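Local coordinates for AceL NrdHF-1-1 Intein (Metagenome, PDB 6ZGQ), which is a linked, splice-inactive variant of a naturally split class 3 intein, whose active form would join its flanking protein sequences by protein splicing, at residues Asn38-Ser43 and Gly82-Cys87; Phe92-Asp97 and Val118-Thr123. All coordinates share one frame; numbering follows the deposited sequence.

Contact 1 and contact 2 join separate sheets of an all-beta intein, about 13 and 14 Å from the chain centre (measured from the contact centres), with their own centres about 19 Å apart. Contact 1 lies at the surface, and contact 2 is partly buried. They follow in series along the chain: contact 1 ends with the strand that holds Ile84, and the loop leaving that strand opens contact 2. Their ends may meet, with 3.6 Å between SG of Cys87 and N of Phe92 in one of two conformers of the cysteine. Contact 1 mixes a charge with apolar packing, whereas contact 2 is purely apolar.

Contact 1 of 2, residues Asn38-Ser43 and Gly82-Cys87; sequences NTKDFS and GEIKEC
Two beta-hairpin loops of the all-beta HINT (Hedgehog/intein) fold meet here: Lys40, in the loop joining strands 32-35 and 42-45, extends to Gly82 and Ile84, where the turn after strand 75-80 leads into strand 83-88. Lys40 has a left-handed backbone conformation, and its CG stands anti to the carbonyl carbon (chi1 -69°). From there the chain runs extended to the other hairpin, long enough to do two jobs. Its methylenes cross the Ile84 branch at a slant: Lys40 CG lies 3.9 Å from Ile84 CG1, and Lys40 CE lies 3.9 Å from Ile84 CD1. A beta-branched residue suits a strand, and Ile84 CB points toward the 38-43 loop, while the side chain also packs on Phe35, Ile77 and Ile101.

Beyond the aliphatic part, the ammonium bonds to the turn carbonyl of Gly82 and forms a salt bridge with Glu79, so one lysine holds the end of strand 75-80 through Glu79 and the turn through Gly82. With a leucine here, Glu79 would probably be left without this charge mate and the Gly82 carbonyl without its ammonium donor. The hydrogen bond from Lys40 NZ to Gly82 O is 3.0 Å long, and the nitrogen approaches from above the carbonyl plane, 48° out of it.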
loop_
_atom_site.group_PDB
_atom_site.type_symbol
_atom_site.label_atom_id
_atom_site.label_comp_id
_atom_site.label_asym_id
_atom_site.label_seq_id
_atom_site.Cartn_x
_atom_site.Cartn_y
_atom_site.Cartn_z
ATOM N N ASN A 38 9.268 -8.512 -8.658
ATOM C CA ASN A 38 10.217 -9.037 -9.659
ATOM C C ASN A 38 9.518 -9.401 -10.980
ATOM O O ASN A 38 10.091 -9.153 -12.050
ATOM C CB ASN A 38 10.995 -10.250 -9.115
ATOM C CG ASN A 38 11.850 -9.910 -7.903
ATOM O OD1 ASN A 38 12.386 -8.807 -7.795
ATOM N ND2 ASN A 38 11.990 -10.865 -6.990
ATOM N N THR A 39 8.300 -9.959 -10.896
ATOM C CA THR A 39 7.578 -10.518 -12.057
ATOM C C THR A 39 6.392 -9.649 -12.520
ATOM O O THR A 39 5.947 -9.811 -13.656
ATOM C CB THR A 39 7.067 -11.951 -11.766
ATOM O OG1 THR A 39 6.036 -11.900 -10.778
ATOM C CG2 THR A 39 8.191 -12.870 -11.280
ATOM N N LYS A 40 5.905 -8.747 -11.651
ATOM C CA LYS A 40 4.721 -7.883 -11.892
ATOM C C LYS A 40 3.425 -8.693 -12.000
ATOM O O LYS A 40 2.437 -8.181 -12.538
ATOM C CB LYS A 40 4.871 -7.024 -13.161
ATOM C CG LYS A 40 5.923 -5.927 -13.102
ATOM C CD LYS A 40 6.018 -5.213 -14.443
ATOM C CE LYS A 40 6.818 -3.923 -14.365
ATOM N NZ LYS A 40 6.853 -3.241 -15.686
ATOM N N ASP A 41 3.440 -9.933 -11.493
ATOM C CA ASP A 41 2.267 -10.831 -11.489
ATOM C C ASP A 41 1.488 -10.669 -10.179
ATOM O O ASP A 41 2.108 -10.472 -9.127
ATOM C CB ASP A 41 2.689 -12.298 -11.622
ATOM C CG ASP A 41 3.249 -12.637 -12.994
ATOM O OD1 ASP A 41 2.952 -11.915 -13.965
ATOM O OD2 ASP A 41 3.996 -13.626 -13.084
ATOM N N PHE A 42 0.153 -10.762 -10.283
ATOM C CA PHE A 42 -0.799 -10.778 -9.164
ATOM C C PHE A 42 -1.101 -12.231 -8.751
ATOM O O PHE A 42 -1.235 -13.096 -9.618
ATOM C CB PHE A 42 -2.098 -10.073 -9.591
ATOM C CG PHE A 42 -1.993 -8.571 -9.657
ATOM C CD1 PHE A 42 -2.123 -7.799 -8.507
ATOM C CD2 PHE A 42 -1.795 -7.929 -10.871
ATOM C CE1 PHE A 42 -2.035 -6.417 -8.564
ATOM C CE2 PHE A 42 -1.721 -6.550 -10.936
ATOM C CZ PHE A 42 -1.833 -5.793 -9.783
ATOM N N SER A 43 -1.176 -12.502 -7.446
ATOM C CA SER A 43 -1.612 -13.815 -6.934
ATOM C C SER A 43 -2.108 -13.671 -5.494
ATOM O O SER A 43 -1.787 -12.664 -4.854
ATOM C CB SER A 43 -0.475 -14.840 -7.012
ATOM O OG SER A 43 0.687 -14.394 -6.331
ATOM N N GLY A 82 11.137 0.278 -16.574
ATOM C CA GLY A 82 10.368 -0.971 -16.625
ATOM C C GLY A 82 10.378 -1.758 -15.321
ATOM O O GLY A 82 9.811 -2.855 -15.280
ATOM N N GLU A 83 10.989 -1.190 -14.271
ATOM C CA GLU A 83 11.294 -1.889 -13.004
ATOM C C GLU A 83 10.359 -1.411 -11.888
ATOM O O GLU A 83 9.962 -0.248 -11.906
ATOM C CB GLU A 83 12.755 -1.633 -12.603
ATOM C CG GLU A 83 13.767 -2.187 -13.602
ATOM C CD GLU A 83 15.122 -2.497 -12.987
ATOM O OE1 GLU A 83 16.146 -2.070 -13.559
ATOM O OE2 GLU A 83 15.171 -3.178 -11.940
ATOM N N ILE A 84 10.005 -2.313 -10.960
ATOM C CA ILE A 84 9.241 -1.988 -9.738
ATOM C C ILE A 84 10.247 -1.694 -8.617
ATOM O O ILE A 84 11.088 -2.559 -8.306
ATOM C CB ILE A 84 8.293 -3.141 -9.320
ATOM C CG1 ILE A 84 7.312 -3.499 -10.450
ATOM C CG2 ILE A 84 7.537 -2.790 -8.046
ATOM C CD1 ILE A 84 6.345 -2.396 -10.844
ATOM N N LYS A 85 10.142 -0.481 -8.048
ATOM C CA LYS A 85 11.067 0.086 -7.047
ATOM C C LYS A 85 10.309 0.334 -5.739
ATOM O O LYS A 85 9.071 0.428 -5.759
ATOM C CB LYS A 85 11.637 1.435 -7.536
ATOM C CG LYS A 85 12.250 1.439 -8.937
ATOM C CD LYS A 85 13.710 1.010 -8.959
ATOM C CE LYS A 85 14.366 1.332 -10.293
ATOM N NZ LYS A 85 14.892 2.722 -10.356
ATOM N N GLU A 86 11.061 0.456 -4.639
ATOM C CA GLU A 86 10.529 0.817 -3.318
ATOM C C GLU A 86 11.281 2.039 -2.777
ATOM O O GLU A 86 12.421 2.299 -3.189
ATOM C CB GLU A 86 10.666 -0.353 -2.329
ATOM C CG GLU A 86 12.078 -0.914 -2.257
ATOM C CD GLU A 86 12.226 -1.992 -1.212
ATOM O OE1 GLU A 86 12.185 -1.666 -0.007
ATOM O OE2 GLU A 86 12.379 -3.169 -1.600
ATOM N N CYS A 87 10.616 2.775 -1.877
ATOM C CA CYS A 87 11.160 3.944 -1.156
ATOM C C CYS A 87 10.326 4.153 0.114
ATOM O O CYS A 87 9.099 4.000 0.052
ATOM C CB CYS A 87 11.087 5.202 -2.031
ATOM S SG CYS A 87 11.873 6.673 -1.331
#

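Contact 2 of 2, residues Phe92-Asp97 and Val118-Thr123; sequences FEPSED and VKITHT
Ile120 sets its delta methyl against Pro94 and Phe92, joining strand 119-125 to the loop that connects strands 83-88 and 98-104. Ile120 has two conformers, so the contacts of this one are tentative; in it, the methyl is the tight part of the contact. Ile120 CD1 lies 3.8 Å from Pro94 CD, meeting the CD and CG corner of the proline ring end-on, and Pro94 CG is only slightly farther, at 4.1 Å. The same Ile120 CD1 sits 3.9 Å from Phe92 CD2, in the plane of the ring and at its edge, so it does not lie over a face; the two side chains cross at about a right angle. With CG anti to the backbone N (chi1 -175°), the Phe92 ring is carried toward Ile120, and chi2 of 82° sets which edge meets the methyl.

A flat phenylalanine can offer an edge to the methyl while Lys98 makes a cation-pi contact with the ring and Tyr78 meets it edge to face. Proline gives the extended loop a rigid apolar surface, and isoleucine combines beta branching with an arm long enough to arrive there.

Against the buried Phe92 edge stands the more solvent-facing side, where Pro94 and Ile120 remain partly exposed. The backbones stay apart, 7.9 Å between Pro94 CA and Val118 CA, so side chains bridge the gap. Beyond Pro94 the loop turns polar: Ser95 OG donates a 2.7 Å hydrogen bond to Asp97 OD1, and the exposed Glu96 pairs with Lys114.

In this helix-free fold, strand 119-125 is an outermost strand of a three-stranded antiparallel sheet, bonded to strand 57-63, where Tyr59 and Phe61 pack against Ile120; the loop meets it from the larger sheet containing strands 83-88 and 98-104.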
loop_
_atom_site.group_PDB
_atom_site.type_symbol
_atom_site.label_atom_id
_atom_site.label_comp_id
_atom_site.label_asym_id
_atom_site.label_seq_id
_atom_site.Cartn_x
_atom_site.Cartn_y
_atom_site.Cartn_z
ATOM N N PHE A 92 10.171 9.623 -0.023
ATOM C CA PHE A 92 9.650 9.643 -1.405
ATOM C C PHE A 92 9.601 11.073 -1.946
ATOM O O PHE A 92 8.993 11.953 -1.325
ATOM C CB PHE A 92 8.265 8.985 -1.534
ATOM C CG PHE A 92 7.777 8.902 -2.960
ATOM C CD1 PHE A 92 8.203 7.881 -3.803
ATOM C CD2 PHE A 92 6.921 9.864 -3.473
ATOM C CE1 PHE A 92 7.772 7.815 -5.116
ATOM C CE2 PHE A 92 6.491 9.804 -4.786
ATOM C CZ PHE A 92 6.918 8.779 -5.611
ATOM N N GLU A 93 10.258 11.281 -3.094
ATOM C CA GLU A 93 10.233 12.551 -3.834
ATOM C C GLU A 93 9.564 12.305 -5.187
ATOM O O GLU A 93 10.097 11.566 -6.017
ATOM C CB GLU A 93 11.650 13.127 -4.012
ATOM C CG GLU A 93 12.360 13.464 -2.699
ATOM C CD GLU A 93 11.776 14.655 -1.932
ATOM O OE1 GLU A 93 10.600 15.026 -2.150
ATOM O OE2 GLU A 93 12.502 15.218 -1.078
ATOM N N PRO A 94 8.372 12.901 -5.412
ATOM C CA PRO A 94 7.670 12.697 -6.678
ATOM C C PRO A 94 8.477 13.226 -7.867
ATOM O O PRO A 94 9.211 14.206 -7.727
ATOM C CB PRO A 94 6.346 13.469 -6.502
ATOM C CG PRO A 94 6.561 14.388 -5.355
ATOM C CD PRO A 94 7.616 13.764 -4.487
ATOM N N SER A 95 8.344 12.537 -9.002
ATOM C CA SER A 95 8.950 12.921 -10.284
ATOM C C SER A 95 8.068 12.381 -11.421
ATOM O O SER A 95 7.296 11.429 -11.202
ATOM C CB SER A 95 10.381 12.392 -10.396
ATOM O OG SER A 95 10.430 10.998 -10.170
ATOM N N GLU A 96 8.169 13.014 -12.593
ATOM C CA GLU A 96 7.363 12.669 -13.774
ATOM C C GLU A 96 7.664 11.251 -14.282
ATOM O O GLU A 96 6.838 10.692 -15.010
ATOM C CB GLU A 96 7.577 13.714 -14.876
ATOM C CG GLU A 96 7.079 15.094 -14.466
ATOM C CD GLU A 96 6.953 16.076 -15.616
ATOM O OE1 GLU A 96 7.820 16.087 -16.515
ATOM O OE2 GLU A 96 5.977 16.857 -15.611
ATOM N N ASP A 97 8.811 10.685 -13.870
ATOM C CA ASP A 97 9.286 9.358 -14.311
ATOM C C ASP A 97 9.014 8.244 -13.283
ATOM O O ASP A 97 9.364 7.082 -13.549
ATOM C CB ASP A 97 10.783 9.412 -14.701
ATOM C CG ASP A 97 11.733 9.430 -13.497
ATOM O OD1 ASP A 97 11.379 9.999 -12.440
ATOM O OD2 ASP A 97 12.848 8.879 -13.626
ATOM N N VAL A 118 0.151 13.319 -7.314
ATOM C CA VAL A 118 -0.210 12.808 -5.977
ATOM C C VAL A 118 0.395 13.738 -4.919
ATOM O O VAL A 118 1.624 13.818 -4.798
ATOM C CB VAL A 118 0.300 11.355 -5.775
ATOM C CG1 VAL A 118 -0.021 10.815 -4.380
ATOM C CG2 VAL A 118 -0.286 10.433 -6.838
ATOM N N LYS A 119 -0.489 14.448 -4.211
ATOM C CA LYS A 119 -0.162 15.341 -3.094
ATOM C C LYS A 119 0.303 14.487 -1.895
ATOM O O LYS A 119 -0.262 13.406 -1.663
ATOM C CB LYS A 119 -1.418 16.163 -2.757
ATOM C CG LYS A 119 -1.314 17.149 -1.602
ATOM C CD LYS A 119 -2.581 17.988 -1.484
ATOM C CE LYS A 119 -3.752 17.191 -0.924
ATOM N NZ LYS A 119 -5.034 17.936 -1.042
ATOM N N ILE A 120 1.324 14.961 -1.174
ATOM C CA ILE A 120 1.865 14.277 0.018
ATOM C C ILE A 120 1.723 15.204 1.233
ATOM O O ILE A 120 2.244 16.328 1.201
ATOM C CB ILE A 120 3.354 13.880 -0.158
ATOM C CG1 ILE A 120 3.574 13.149 -1.492
ATOM C CG2 ILE A 120 3.819 13.020 1.017
ATOM C CD1 ILE A 120 5.031 12.922 -1.837
ATOM N N THR A 121 1.026 14.718 2.268
ATOM C CA THR A 121 0.838 15.417 3.559
ATOM C C THR A 121 1.507 14.584 4.653
ATOM O O THR A 121 1.222 13.384 4.754
ATOM C CB THR A 121 -0.666 15.587 3.869
ATOM O OG1 THR A 121 -1.285 16.186 2.726
ATOM C CG2 THR A 121 -0.904 16.472 5.099
ATOM N N HIS A 122 2.410 15.215 5.421
ATOM C CA HIS A 122 3.009 14.644 6.643
ATOM C C HIS A 122 2.323 15.331 7.828
ATOM O O HIS A 122 2.450 16.543 7.963
ATOM C CB HIS A 122 4.527 14.887 6.669
ATOM C CG HIS A 122 5.236 14.226 7.809
ATOM N ND1 HIS A 122 6.507 14.585 8.195
ATOM C CD2 HIS A 122 4.850 13.239 8.652
ATOM C CE1 HIS A 122 6.881 13.839 9.219
ATOM N NE2 HIS A 122 5.894 13.013 9.515
ATOM N N THR A 123 1.579 14.555 8.624
ATOM C CA THR A 123 0.738 15.049 9.723
ATOM C C THR A 123 1.202 14.449 11.045
ATOM O O THR A 123 1.519 13.255 11.094
ATOM C CB THR A 123 -0.748 14.696 9.452
ATOM O OG1 THR A 123 -1.131 15.292 8.211
ATOM C CG2 THR A 123 -1.694 15.188 10.558
#